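Local structure of arginase 1, mitochondrial (6VSU) at residues V49-N54 against D139-Y144; D251-A256 against L269-V274; K41-L46 against E128-P133; R194-V199 against F215-Y220. The protein hydrolyses L-arginine to urea and L-ornithine with two manganese ions per subunit, and also converts agmatine to putrescine. All coordinates share one frame; numbering follows the deposited sequence.

All four contacts lie in one arginase-family chain built round an eight-stranded parallel sheet. Contact 3 pairs strands 43-48 and 131-136, next to one edge of that sheet, while contact 4 pairs strand 193-201 with 218-221, the outermost strand on the other side; their centres are about 26 Å apart. Contact 1 joins the segments that follow the two strands of contact 3, so these two alternate along the chain, and contacts 4 and 2 come later, in that order. Contacts 1 and 2, centres about 21 Å apart, each carry a ligand of a different manganese ion, and one water bound to both ions belongs to both. Contact 3 lies away from this site; segments following sheet strands supply both ligands.

Contact 1. Residues V49-N54 against D139-Y144; sequences VPLGHN and DHSISY. With MN (manganese (II) ion), chain B.
Asp139 is held against the loop 49-54 by its backbone and its carboxylate. Its N donates to Leu51 O at 2.7 Å, nearly in line with the carbonyl, while OD2 takes a weak bond from Asn54 N at 3.0 Å. CG, between the backbone N and carbonyl carbon (chi1 75°), carries the carboxylate toward the loop. The other oxygen, OD1, accepts from Ser141 N and from Ser141 OG, the first closing an Asx turn. Ser141 OG in turn accepts from Asn54 ND2 at 3.0 Å, 16° out of the amide plane, and the far oxygen of that amide is bonded to Asn176. Leu51 CD2 lies 3.5 Å from Ser141 OG, and Ile142 CG2 packs against Val49 CG1 at 3.9 Å. This is the turn after strand 131-136 of the arginase fold, where a 3-10 segment leads into helix 143-154 and presents His140, whose ND1 binds one manganese at 2.3 Å. With an alanine in place of Asp139, Ser141 N, Ser141 OG and Asn54 N would probably lose their carboxylate acceptor, and the turn carrying His140 could shift. In the next shell, Ser55 OG also bonds Asp139 OD2, Glu292 accepts from His140 N, and Ser247 holds His140 NE2.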
loop_
_atom_site.group_PDB
_atom_site.type_symbol
_atom_site.label_atom_id
_atom_site.label_comp_id
_atom_site.label_asym_id
_atom_site.label_seq_id
_atom_site.Cartn_x
_atom_site.Cartn_y
_atom_site.Cartn_z
ATOM N N VAL E 49 18.654 2.097 20.608
ATOM C CA VAL E 49 19.102 3.508 20.502
ATOM C C VAL E 49 18.287 4.189 19.415
ATOM O O VAL E 49 18.634 4.081 18.227
ATOM C CB VAL E 49 20.610 3.548 20.233
ATOM C CG1 VAL E 49 21.079 4.997 20.304
ATOM C CG2 VAL E 49 21.359 2.684 21.240
ATOM N N PRO E 50 17.090 4.702 19.757
ATOM C CA PRO E 50 16.162 5.261 18.769
ATOM C C PRO E 50 16.592 6.653 18.318
ATOM O O PRO E 50 16.108 7.657 18.829
ATOM C CB PRO E 50 14.818 5.354 19.525
ATOM C CG PRO E 50 15.274 5.569 20.978
ATOM C CD PRO E 50 16.485 4.656 21.100
ATOM N N LEU E 51 17.609 6.664 17.483
ATOM C CA LEU E 51 18.296 7.884 17.013
ATOM C C LEU E 51 18.243 7.873 15.500
ATOM O O LEU E 51 18.717 6.924 14.885
ATOM C CB LEU E 51 19.730 7.866 17.556
ATOM C CG LEU E 51 20.501 9.146 17.363
ATOM C CD1 LEU E 51 21.561 9.276 18.428
ATOM C CD2 LEU E 51 21.110 9.217 15.971
ATOM N N GLY E 52 17.766 8.929 14.877
ATOM C CA GLY E 52 17.811 9.033 13.397
ATOM C C GLY E 52 18.254 10.393 12.881
ATOM O O GLY E 52 18.189 10.567 11.665
ATOM N N HIS E 53 18.636 11.344 13.730
ATOM C CA HIS E 53 18.852 12.741 13.272
ATOM C C HIS E 53 20.239 12.922 12.610
ATOM O O HIS E 53 20.539 14.023 12.131
ATOM C CB HIS E 53 18.604 13.745 14.384
ATOM C CG HIS E 53 19.609 13.687 15.482
ATOM N ND1 HIS E 53 19.565 12.714 16.468
ATOM C CD2 HIS E 53 20.684 14.480 15.754
ATOM C CE1 HIS E 53 20.576 12.922 17.316
ATOM N NE2 HIS E 53 21.279 14.008 16.886
ATOM N N ASN E 54 21.070 11.904 12.587
ATOM C CA ASN E 54 22.389 11.912 11.888
ATOM C C ASN E 54 22.257 11.352 10.461
ATOM O O ASN E 54 23.297 11.339 9.753
ATOM C CB ASN E 54 23.419 11.178 12.731
ATOM C CG ASN E 54 23.801 12.018 13.919
ATOM O OD1 ASN E 54 23.929 13.243 13.778
ATOM N ND2 ASN E 54 23.931 11.393 15.074
ATOM N N ASP E 139 19.986 5.104 13.313
ATOM C CA ASP E 139 20.840 5.262 12.113
ATOM C C ASP E 139 22.283 4.807 12.445
ATOM O O ASP E 139 22.601 4.556 13.606
ATOM C CB ASP E 139 20.699 6.675 11.558
ATOM C CG ASP E 139 21.407 7.798 12.327
ATOM O OD1 ASP E 139 22.592 7.598 12.765
ATOM O OD2 ASP E 139 20.776 8.904 12.420
ATOM N N HIS E 140 23.145 4.699 11.441
ATOM C CA HIS E 140 24.492 4.081 11.587
ATOM C C HIS E 140 25.433 4.977 12.419
ATOM O O HIS E 140 26.488 4.526 12.745
ATOM C CB HIS E 140 25.075 3.740 10.192
ATOM C CG HIS E 140 25.722 2.420 10.205
ATOM N ND1 HIS E 140 25.737 1.599 9.122
ATOM C CD2 HIS E 140 26.276 1.745 11.223
ATOM C CE1 HIS E 140 26.312 0.478 9.455
ATOM N NE2 HIS E 140 26.672 0.566 10.718
ATOM N N SER E 141 25.044 6.189 12.815
ATOM C CA SER E 141 25.923 7.058 13.630
ATOM C C SER E 141 26.225 6.380 14.960
ATOM O O SER E 141 27.305 6.653 15.545
ATOM C CB SER E 141 25.404 8.446 13.814
ATOM O OG SER E 141 24.239 8.457 14.582
ATOM N N ILE E 142 25.331 5.530 15.421
ATOM C CA ILE E 142 25.431 4.993 16.793
ATOM C C ILE E 142 26.570 3.958 16.882
ATOM O O ILE E 142 27.066 3.710 17.996
ATOM C CB ILE E 142 24.081 4.427 17.198
ATOM C CG1 ILE E 142 23.838 3.091 16.517
ATOM C CG2 ILE E 142 22.988 5.477 16.944
ATOM C CD1 ILE E 142 22.576 2.451 16.912
ATOM N N SER E 143 26.984 3.388 15.758
ATOM C CA SER E 143 28.054 2.390 15.747
ATOM C C SER E 143 29.323 2.977 16.357
ATOM O O SER E 143 30.026 2.246 17.046
ATOM C CB SER E 143 28.254 1.899 14.367
ATOM O OG SER E 143 27.212 1.002 14.019
ATOM N N TYR E 144 29.590 4.263 16.171
ATOM C CA TYR E 144 30.819 4.904 16.701
ATOM C C TYR E 144 30.802 4.818 18.221
ATOM O O TYR E 144 31.709 4.228 18.806
ATOM C CB TYR E 144 31.015 6.331 16.183
ATOM C CG TYR E 144 32.033 7.179 16.914
ATOM C CD1 TYR E 144 33.208 6.648 17.415
ATOM C CD2 TYR E 144 31.854 8.547 17.061
ATOM C CE1 TYR E 144 34.200 7.439 18.008
ATOM C CE2 TYR E 144 32.813 9.345 17.687
ATOM C CZ TYR E 144 33.993 8.793 18.175
ATOM O OH TYR E 144 34.929 9.580 18.791
HETATM MN MN MN B . 25.584 2.432 6.976
HETATM O O HOH W 1 25.226 3.220 5.027
HETATM O O HOH W 2 24.774 4.721 6.981
#

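Contact 2. Residues D251-A256 against L269-V274; sequences DCLDPA and LSFRDV. With MN (manganese (II) ion), chain C.
Two backbone hydrogen bonds join Leu269 to the loop 251-256. Leu269 N donates to Cys252 O at 3.1 Å, in the carbonyl plane and on a lone pair, and Asp254 N returns a bond to Leu269 O at 2.8 Å, tilted 24° from the Leu269 carbonyl plane. Together they make a single bridge between Leu253 and Leu269, and Leu253 CA adds a C-H...O contact to Leu269 O.

The apolar contacts lie beside this bridge. Leu253 CD2 sits over the start of helix 271-280, 3.6 Å from Phe271 CA and 3.7 Å from Val274 CG2. Its sister methyl, CD1, comes to the Phe271 ring obliquely. Cys252 SG, set between its own backbone N and carbonyl carbon (chi1 71°), reaches the same Val274 CG2 at 3.9 Å.

The polar side chains shape each segment from within. Asp254 OD1 accepts from Ala256 N in an Asx turn, while its OD2 binds the backbone of Gly267 and Gly268. Ser270 OG accepts from Asp273 N, and Asp273 OD2 from Ser270 N, 41° out of the carboxylate plane.

Asp251 binds manganese through OD2 at 2.1 Å and through OD1 at 2.6 Å; Asp164, His166 and Asp249 complete the protein ligands. The arrangement ties a capping-box helix start to the end of strand 244-249 and the loop after it, which supply Asp249 and Asp251 to the binuclear manganese site of arginases.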
loop_
_atom_site.group_PDB
_atom_site.type_symbol
_atom_site.label_atom_id
_atom_site.label_comp_id
_atom_site.label_asym_id
_atom_site.label_seq_id
_atom_site.Cartn_x
_atom_site.Cartn_y
_atom_site.Cartn_z
ATOM N N ASP E 251 20.554 -2.411 4.892
ATOM C CA ASP E 251 20.700 -2.160 3.438
ATOM C C ASP E 251 21.864 -2.967 2.857
ATOM O O ASP E 251 22.027 -2.921 1.669
ATOM C CB ASP E 251 20.763 -0.678 3.068
ATOM C CG ASP E 251 22.078 0.013 3.412
ATOM O OD1 ASP E 251 23.101 -0.691 3.569
ATOM O OD2 ASP E 251 22.025 1.228 3.605
ATOM N N CYS E 252 22.560 -3.789 3.625
ATOM C CA CYS E 252 23.472 -4.819 3.021
ATOM C C CYS E 252 22.663 -5.770 2.140
ATOM O O CYS E 252 23.194 -6.258 1.132
ATOM C CB CYS E 252 24.264 -5.573 4.084
ATOM S SG CYS E 252 23.329 -6.737 5.114
ATOM N N LEU E 253 21.398 -5.960 2.492
ATOM C CA LEU E 253 20.452 -6.807 1.782
ATOM C C LEU E 253 19.947 -6.105 0.540
ATOM O O LEU E 253 19.695 -4.909 0.600
ATOM C CB LEU E 253 19.298 -7.088 2.745
ATOM C CG LEU E 253 19.672 -7.950 3.934
ATOM C CD1 LEU E 253 18.560 -7.811 4.948
ATOM C CD2 LEU E 253 19.866 -9.407 3.514
ATOM N N ASP E 254 19.771 -6.841 -0.542
ATOM C CA ASP E 254 19.075 -6.288 -1.708
ATOM C C ASP E 254 17.748 -5.731 -1.224
ATOM O O ASP E 254 17.126 -6.330 -0.354
ATOM C CB ASP E 254 18.838 -7.336 -2.786
ATOM C CG ASP E 254 18.458 -6.649 -4.070
ATOM O OD1 ASP E 254 17.284 -6.333 -4.206
ATOM O OD2 ASP E 254 19.375 -6.274 -4.843
ATOM N N PRO E 255 17.285 -4.582 -1.737
ATOM C CA PRO E 255 15.999 -4.028 -1.319
ATOM C C PRO E 255 14.803 -4.937 -1.628
ATOM O O PRO E 255 13.760 -4.723 -1.037
ATOM C CB PRO E 255 15.873 -2.667 -2.039
ATOM C CG PRO E 255 16.944 -2.681 -3.089
ATOM C CD PRO E 255 18.003 -3.666 -2.608
ATOM N N ALA E 256 14.976 -5.957 -2.475
ATOM C CA ALA E 256 13.943 -6.997 -2.630
ATOM C C ALA E 256 13.673 -7.615 -1.254
ATOM O O ALA E 256 12.497 -7.999 -1.051
ATOM C CB ALA E 256 14.352 -8.034 -3.600
ATOM N N LEU E 269 22.860 -8.368 -1.111
ATOM C CA LEU E 269 22.928 -9.745 -0.608
ATOM C C LEU E 269 21.491 -10.269 -0.410
ATOM O O LEU E 269 20.591 -9.510 -0.061
ATOM C CB LEU E 269 23.738 -9.755 0.703
ATOM C CG LEU E 269 25.224 -9.372 0.616
ATOM C CD1 LEU E 269 25.786 -8.994 1.972
ATOM C CD2 LEU E 269 26.051 -10.495 0.064
ATOM N N SER E 270 21.314 -11.569 -0.513
ATOM C CA SER E 270 20.061 -12.225 -0.081
ATOM C C SER E 270 20.141 -12.404 1.428
ATOM O O SER E 270 21.205 -12.228 2.004
ATOM C CB SER E 270 19.807 -13.566 -0.817
ATOM O OG SER E 270 20.658 -14.555 -0.274
ATOM N N PHE E 271 19.017 -12.682 2.063
ATOM C CA PHE E 271 18.987 -12.891 3.519
ATOM C C PHE E 271 19.818 -14.127 3.779
ATOM O O PHE E 271 20.498 -14.163 4.808
ATOM C CB PHE E 271 17.563 -13.072 4.054
ATOM C CG PHE E 271 17.518 -12.939 5.543
ATOM C CD1 PHE E 271 17.442 -11.700 6.157
ATOM C CD2 PHE E 271 17.618 -14.046 6.342
ATOM C CE1 PHE E 271 17.486 -11.583 7.543
ATOM C CE2 PHE E 271 17.709 -13.928 7.733
ATOM C CZ PHE E 271 17.619 -12.697 8.336
ATOM N N ARG E 272 19.605 -15.157 2.985
ATOM C CA ARG E 272 20.365 -16.422 3.119
ATOM C C ARG E 272 21.875 -16.150 2.952
ATOM O O ARG E 272 22.643 -16.807 3.678
ATOM C CB ARG E 272 19.851 -17.489 2.184
ATOM C CG ARG E 272 20.481 -18.858 2.412
ATOM C CD ARG E 272 20.559 -19.376 3.860
ATOM N NE ARG E 272 19.259 -19.237 4.496
ATOM C CZ ARG E 272 18.928 -19.480 5.744
ATOM N NH1 ARG E 272 19.844 -19.834 6.634
ATOM N NH2 ARG E 272 17.662 -19.327 6.121
ATOM N N ASP E 273 22.298 -15.268 2.042
ATOM C CA ASP E 273 23.723 -14.880 1.894
ATOM C C ASP E 273 24.256 -14.338 3.233
ATOM O O ASP E 273 25.326 -14.804 3.714
ATOM C CB ASP E 273 23.927 -13.803 0.829
ATOM C CG ASP E 273 23.680 -14.225 -0.613
ATOM O OD1 ASP E 273 23.825 -15.426 -0.915
ATOM O OD2 ASP E 273 23.407 -13.318 -1.462
ATOM N N VAL E 274 23.528 -13.455 3.893
ATOM C CA VAL E 274 23.982 -12.876 5.191
ATOM C C VAL E 274 24.105 -13.977 6.265
ATOM O O VAL E 274 25.094 -13.989 7.036
ATOM C CB VAL E 274 23.060 -11.729 5.623
ATOM C CG1 VAL E 274 23.327 -11.257 7.045
ATOM C CG2 VAL E 274 23.190 -10.576 4.648
HETATM MN MN MN C . 24.026 1.604 4.246
HETATM O O HOH W 1 25.226 3.220 5.027
#

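Contact 3. Residues K41-L46 against E128-P133; sequences KASTSL and EEPLRP
Strands 43-46 and 131-133 run parallel in register, their short axes crossing at -48°, with Ser43 opposite Leu131 and Thr44 opposite Arg132. Ser43 N donates to Pro130 O at 3.0 Å, Arg132 N to Ser43 O at 2.9 Å, and Ser45 N to Arg132 O at 3.0 Å. A cis peptide bond precedes Pro130, whose CB lies against Lys41 O.

Arg132 carries the contact on the face it shares with Thr44. Its chain is extended from CG to NE and passes Ala42, whose CB lies over one face of the guanidinium, 3.4 Å from NE. At the edge of the group, in its plane, a water accepts from NE at 3.0 Å and donates to Lys41 O, so the arginine also reaches the backbone of the other segment. NH1 turns elsewhere, to a salt bridge with Asp284. On the other face Leu131 spreads its two methyls, CD2 to Ser43 CB at 4.1 Å and CD1 to Ser45 OG at 4.0 Å, a hydroxyl hydrogen-bonded to Thr94 OG1.

Helices 7-37 and 111-126 cover the Leu131 side and helix 303-319 the Arg132 side, while strand 93-98 continues the sheet beyond 43-48.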
loop_
_atom_site.group_PDB
_atom_site.type_symbol
_atom_site.label_atom_id
_atom_site.label_comp_id
_atom_site.label_asym_id
_atom_site.label_seq_id
_atom_site.Cartn_x
_atom_site.Cartn_y
_atom_site.Cartn_z
ATOM N N LYS E 41 28.333 -18.291 29.776
ATOM C CA LYS E 41 29.625 -17.614 29.565
ATOM C C LYS E 41 29.367 -16.251 28.957
ATOM O O LYS E 41 30.194 -15.364 29.141
ATOM C CB LYS E 41 30.507 -18.437 28.613
ATOM C CG LYS E 41 31.074 -19.733 29.193
ATOM C CD LYS E 41 32.001 -20.446 28.186
ATOM C CE LYS E 41 32.887 -21.511 28.808
ATOM N NZ LYS E 41 32.047 -22.552 29.450
ATOM N N ALA E 42 28.287 -16.119 28.192
ATOM C CA ALA E 42 27.879 -14.846 27.590
ATOM C C ALA E 42 26.380 -14.908 27.290
ATOM O O ALA E 42 25.879 -15.933 26.914
ATOM C CB ALA E 42 28.693 -14.553 26.345
ATOM N N SER E 43 25.717 -13.787 27.413
ATOM C CA SER E 43 24.247 -13.611 27.304
ATOM C C SER E 43 24.006 -12.303 26.567
ATOM O O SER E 43 24.362 -11.273 27.096
ATOM C CB SER E 43 23.633 -13.587 28.684
ATOM O OG SER E 43 23.701 -14.877 29.197
ATOM N N THR E 44 23.495 -12.388 25.364
ATOM C CA THR E 44 23.059 -11.229 24.556
ATOM C C THR E 44 21.984 -10.428 25.312
ATOM O O THR E 44 20.985 -10.996 25.814
ATOM C CB THR E 44 22.483 -11.702 23.231
ATOM O OG1 THR E 44 23.417 -12.561 22.579
ATOM C CG2 THR E 44 22.169 -10.514 22.362
ATOM N N SER E 45 22.161 -9.119 25.372
ATOM C CA SER E 45 21.186 -8.190 25.959
ATOM C C SER E 45 20.989 -7.054 24.972
ATOM O O SER E 45 21.970 -6.438 24.604
ATOM C CB SER E 45 21.653 -7.722 27.276
ATOM O OG SER E 45 20.557 -7.310 28.045
ATOM N N LEU E 46 19.747 -6.868 24.517
ATOM C CA LEU E 46 19.376 -5.824 23.546
ATOM C C LEU E 46 19.443 -4.467 24.217
ATOM O O LEU E 46 19.074 -4.340 25.387
ATOM C CB LEU E 46 17.966 -6.072 23.035
ATOM C CG LEU E 46 17.703 -7.441 22.434
ATOM C CD1 LEU E 46 16.301 -7.471 21.812
ATOM C CD2 LEU E 46 18.731 -7.793 21.382
ATOM N N GLU E 128 27.328 -5.640 33.723
ATOM C CA GLU E 128 26.573 -6.757 34.323
ATOM C C GLU E 128 26.980 -8.051 33.634
ATOM O O GLU E 128 26.466 -8.391 32.596
ATOM C CB GLU E 128 25.073 -6.486 34.243
ATOM C CG GLU E 128 24.683 -5.315 35.114
ATOM C CD GLU E 128 24.637 -5.650 36.591
ATOM O OE1 GLU E 128 24.566 -6.855 36.970
ATOM O OE2 GLU E 128 24.607 -4.705 37.353
ATOM N N GLU E 129 27.874 -8.790 34.292
ATOM C CA GLU E 129 28.379 -10.101 33.814
ATOM C C GLU E 129 27.217 -11.099 33.807
ATOM O O GLU E 129 26.489 -11.139 34.794
ATOM C CB GLU E 129 29.455 -10.574 34.790
ATOM C CG GLU E 129 30.424 -11.572 34.203
ATOM C CD GLU E 129 31.544 -10.949 33.392
ATOM O OE1 GLU E 129 32.202 -10.023 33.907
ATOM O OE2 GLU E 129 31.753 -11.396 32.250
ATOM N N PRO E 130 27.041 -11.959 32.780
ATOM C CA PRO E 130 27.834 -11.945 31.556
ATOM C C PRO E 130 27.163 -11.368 30.307
ATOM O O PRO E 130 27.283 -11.958 29.207
ATOM C CB PRO E 130 28.008 -13.454 31.337
ATOM C CG PRO E 130 26.617 -13.960 31.640
ATOM C CD PRO E 130 26.112 -13.092 32.781
ATOM N N LEU E 131 26.481 -10.249 30.464
ATOM C CA LEU E 131 25.756 -9.660 29.347
ATOM C C LEU E 131 26.779 -9.118 28.337
ATOM O O LEU E 131 27.785 -8.513 28.742
ATOM C CB LEU E 131 24.833 -8.541 29.833
ATOM C CG LEU E 131 23.822 -8.872 30.918
ATOM C CD1 LEU E 131 22.959 -7.643 31.183
ATOM C CD2 LEU E 131 22.953 -10.080 30.634
ATOM N N ARG E 132 26.417 -9.228 27.066
ATOM C CA ARG E 132 27.120 -8.632 25.923
ATOM C C ARG E 132 26.098 -7.866 25.096
ATOM O O ARG E 132 25.011 -8.336 24.841
ATOM C CB ARG E 132 27.777 -9.754 25.124
ATOM C CG ARG E 132 28.753 -10.584 25.943
ATOM C CD ARG E 132 29.776 -11.281 25.034
ATOM N NE ARG E 132 30.797 -11.983 25.781
ATOM C CZ ARG E 132 31.870 -12.548 25.255
ATOM N NH1 ARG E 132 32.137 -12.476 23.955
ATOM N NH2 ARG E 132 32.662 -13.234 26.041
ATOM N N PRO E 133 26.392 -6.632 24.670
ATOM C CA PRO E 133 25.359 -5.765 24.134
ATOM C C PRO E 133 25.126 -6.082 22.657
ATOM O O PRO E 133 26.075 -6.167 21.885
ATOM C CB PRO E 133 25.958 -4.362 24.278
ATOM C CG PRO E 133 27.431 -4.637 23.999
ATOM C CD PRO E 133 27.691 -5.947 24.728
HETATM O O HOH W 3 30.673 -12.669 28.701
#

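Contact 4. Residues R194-V199 against F215-Y220; sequences RRLLQV and FGVEQY
Arg195 and Glu218 form a side-on salt bridge across the two strands. NE donates to OE2 at 2.9 Å and NH1 to OE1 at 2.8 Å, both bonds almost straight and both using syn lone pairs of the carboxylate. The two planes lie 7° apart. A bend in the arginine chain (chi3 74°) brings the guanidinium edge to the acid, and a water on Glu218 OE2 links it to Gly216 O and Leu196 N. A methionine in place of Arg195 would probably leave the Glu218 carboxylate without its cationic mate and freer to turn.

Three backbone bonds hold the strands parallel: Glu218 N to Leu196 O, Gln198 N to Glu218 O, and Tyr220 N to Gln198 O at 2.7 Å. Among the side-chain amides, Gln219 NE2 gives Gln198 OE1 a 3.0 Å bond with the two amide planes only 1° apart; Gln198 NE2 is used by Pro167 O and His162.

Among apolar side chains, Val217 CG1 lies 4.0 Å from Leu196 CD2, while Leu197 and Val199 approach the Tyr220 ring obliquely. Val217 CG1 also comes within 3.3 Å of Gln198 OE1.

The strands belong to a beta-alpha-beta unit crossing through helix 206-215, which ends in a Schellman motif at Gly216. Strand 218-221, outermost in this chain's sheet, is held by polar pairs on both faces: a guanidinium bound to a carboxylate through two nitrogens and two oxygens, and an amide pair held flat.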
loop_
_atom_site.group_PDB
_atom_site.type_symbol
_atom_site.label_atom_id
_atom_site.label_comp_id
_atom_site.label_asym_id
_atom_site.label_seq_id
_atom_site.Cartn_x
_atom_site.Cartn_y
_atom_site.Cartn_z
ATOM N N ARG E 194 41.246 -3.231 14.874
ATOM C CA ARG E 194 42.422 -3.755 14.170
ATOM C C ARG E 194 42.031 -3.928 12.689
ATOM O O ARG E 194 42.436 -3.086 11.902
ATOM C CB ARG E 194 42.892 -5.026 14.862
ATOM C CG ARG E 194 44.140 -5.584 14.199
ATOM C CD ARG E 194 44.538 -6.947 14.711
ATOM N NE ARG E 194 43.532 -8.006 14.632
ATOM C CZ ARG E 194 43.714 -9.266 15.061
ATOM N NH1 ARG E 194 44.869 -9.637 15.595
ATOM N NH2 ARG E 194 42.741 -10.149 14.966
ATOM N N ARG E 195 41.214 -4.927 12.355
ATOM C CA ARG E 195 40.651 -5.129 10.997
ATOM C C ARG E 195 39.216 -4.585 10.959
ATOM O O ARG E 195 38.483 -4.776 11.964
ATOM C CB ARG E 195 40.682 -6.602 10.627
ATOM C CG ARG E 195 42.101 -7.148 10.536
ATOM C CD ARG E 195 42.037 -8.607 10.220
ATOM N NE ARG E 195 41.671 -8.879 8.820
ATOM C CZ ARG E 195 41.395 -10.092 8.327
ATOM N NH1 ARG E 195 41.123 -10.245 7.036
ATOM N NH2 ARG E 195 41.477 -11.152 9.125
ATOM N N LEU E 196 38.890 -3.895 9.869
ATOM C CA LEU E 196 37.527 -3.562 9.424
ATOM C C LEU E 196 37.309 -4.182 8.044
ATOM O O LEU E 196 37.968 -3.758 7.070
ATOM C CB LEU E 196 37.358 -2.047 9.375
ATOM C CG LEU E 196 36.002 -1.521 8.888
ATOM C CD1 LEU E 196 34.860 -2.030 9.716
ATOM C CD2 LEU E 196 35.999 0.006 8.881
ATOM N N LEU E 197 36.452 -5.205 8.015
ATOM C CA LEU E 197 35.968 -5.838 6.787
ATOM C C LEU E 197 34.565 -5.282 6.509
ATOM O O LEU E 197 33.670 -5.435 7.394
ATOM C CB LEU E 197 35.870 -7.336 7.001
ATOM C CG LEU E 197 37.155 -8.106 6.805
ATOM C CD1 LEU E 197 38.071 -7.885 8.000
ATOM C CD2 LEU E 197 36.887 -9.602 6.564
ATOM N N GLN E 198 34.434 -4.617 5.358
ATOM C CA GLN E 198 33.185 -4.009 4.847
ATOM C C GLN E 198 32.713 -4.917 3.717
ATOM O O GLN E 198 33.482 -5.156 2.826
ATOM C CB GLN E 198 33.488 -2.572 4.405
ATOM C CG GLN E 198 33.934 -1.743 5.596
ATOM C CD GLN E 198 33.920 -0.281 5.243
ATOM O OE1 GLN E 198 34.454 0.119 4.198
ATOM N NE2 GLN E 198 33.349 0.520 6.124
ATOM N N VAL E 199 31.527 -5.491 3.877
ATOM C CA VAL E 199 30.938 -6.508 2.979
ATOM C C VAL E 199 29.570 -6.038 2.498
ATOM O O VAL E 199 28.756 -5.640 3.321
ATOM C CB VAL E 199 30.841 -7.867 3.695
ATOM C CG1 VAL E 199 30.270 -8.897 2.728
ATOM C CG2 VAL E 199 32.210 -8.259 4.219
ATOM N N PHE E 215 42.984 4.144 6.041
ATOM C CA PHE E 215 42.801 3.401 7.307
ATOM C C PHE E 215 43.118 1.920 7.140
ATOM O O PHE E 215 42.984 1.193 8.121
ATOM C CB PHE E 215 41.393 3.596 7.872
ATOM C CG PHE E 215 41.094 5.007 8.272
ATOM C CD1 PHE E 215 41.843 5.656 9.237
ATOM C CD2 PHE E 215 40.067 5.693 7.647
ATOM C CE1 PHE E 215 41.562 6.963 9.590
ATOM C CE2 PHE E 215 39.778 6.999 8.009
ATOM C CZ PHE E 215 40.533 7.634 8.976
ATOM N N GLY E 216 43.437 1.477 5.932
ATOM C CA GLY E 216 43.684 0.044 5.682
ATOM C C GLY E 216 42.436 -0.798 5.861
ATOM O O GLY E 216 42.516 -1.896 6.485
ATOM N N VAL E 217 41.314 -0.299 5.398
ATOM C CA VAL E 217 39.998 -1.005 5.478
ATOM C C VAL E 217 40.015 -2.094 4.396
ATOM O O VAL E 217 40.576 -1.840 3.318
ATOM C CB VAL E 217 38.843 -0.003 5.267
ATOM C CG1 VAL E 217 37.474 -0.646 5.259
ATOM C CG2 VAL E 217 38.875 1.052 6.322
ATOM N N GLU E 218 39.450 -3.255 4.665
ATOM C CA GLU E 218 39.251 -4.318 3.654
ATOM C C GLU E 218 37.827 -4.215 3.096
ATOM O O GLU E 218 36.891 -4.531 3.848
ATOM C CB GLU E 218 39.519 -5.651 4.313
ATOM C CG GLU E 218 40.961 -5.753 4.773
ATOM C CD GLU E 218 41.170 -6.897 5.755
ATOM O OE1 GLU E 218 40.819 -8.056 5.330
ATOM O OE2 GLU E 218 41.584 -6.611 6.952
ATOM N N GLN E 219 37.673 -3.706 1.872
ATOM C CA GLN E 219 36.367 -3.354 1.282
ATOM C C GLN E 219 36.004 -4.449 0.283
ATOM O O GLN E 219 36.715 -4.587 -0.693
ATOM C CB GLN E 219 36.389 -1.973 0.625
ATOM C CG GLN E 219 36.403 -0.879 1.674
ATOM C CD GLN E 219 36.439 0.541 1.153
ATOM O OE1 GLN E 219 37.001 0.790 0.092
ATOM N NE2 GLN E 219 35.897 1.479 1.928
ATOM N N TYR E 220 34.919 -5.180 0.495
ATOM C CA TYR E 220 34.414 -6.184 -0.469
ATOM C C TYR E 220 33.209 -5.544 -1.163
ATOM O O TYR E 220 32.239 -5.265 -0.500
ATOM C CB TYR E 220 34.133 -7.523 0.222
ATOM C CG TYR E 220 35.381 -8.150 0.766
ATOM C CD1 TYR E 220 36.169 -8.929 -0.056
ATOM C CD2 TYR E 220 35.874 -7.848 2.017
ATOM C CE1 TYR E 220 37.385 -9.427 0.360
ATOM C CE2 TYR E 220 37.064 -8.384 2.469
ATOM C CZ TYR E 220 37.818 -9.186 1.647
ATOM O OH TYR E 220 39.024 -9.711 2.035
HETATM O O HOH W 4 41.507 -3.862 7.863
#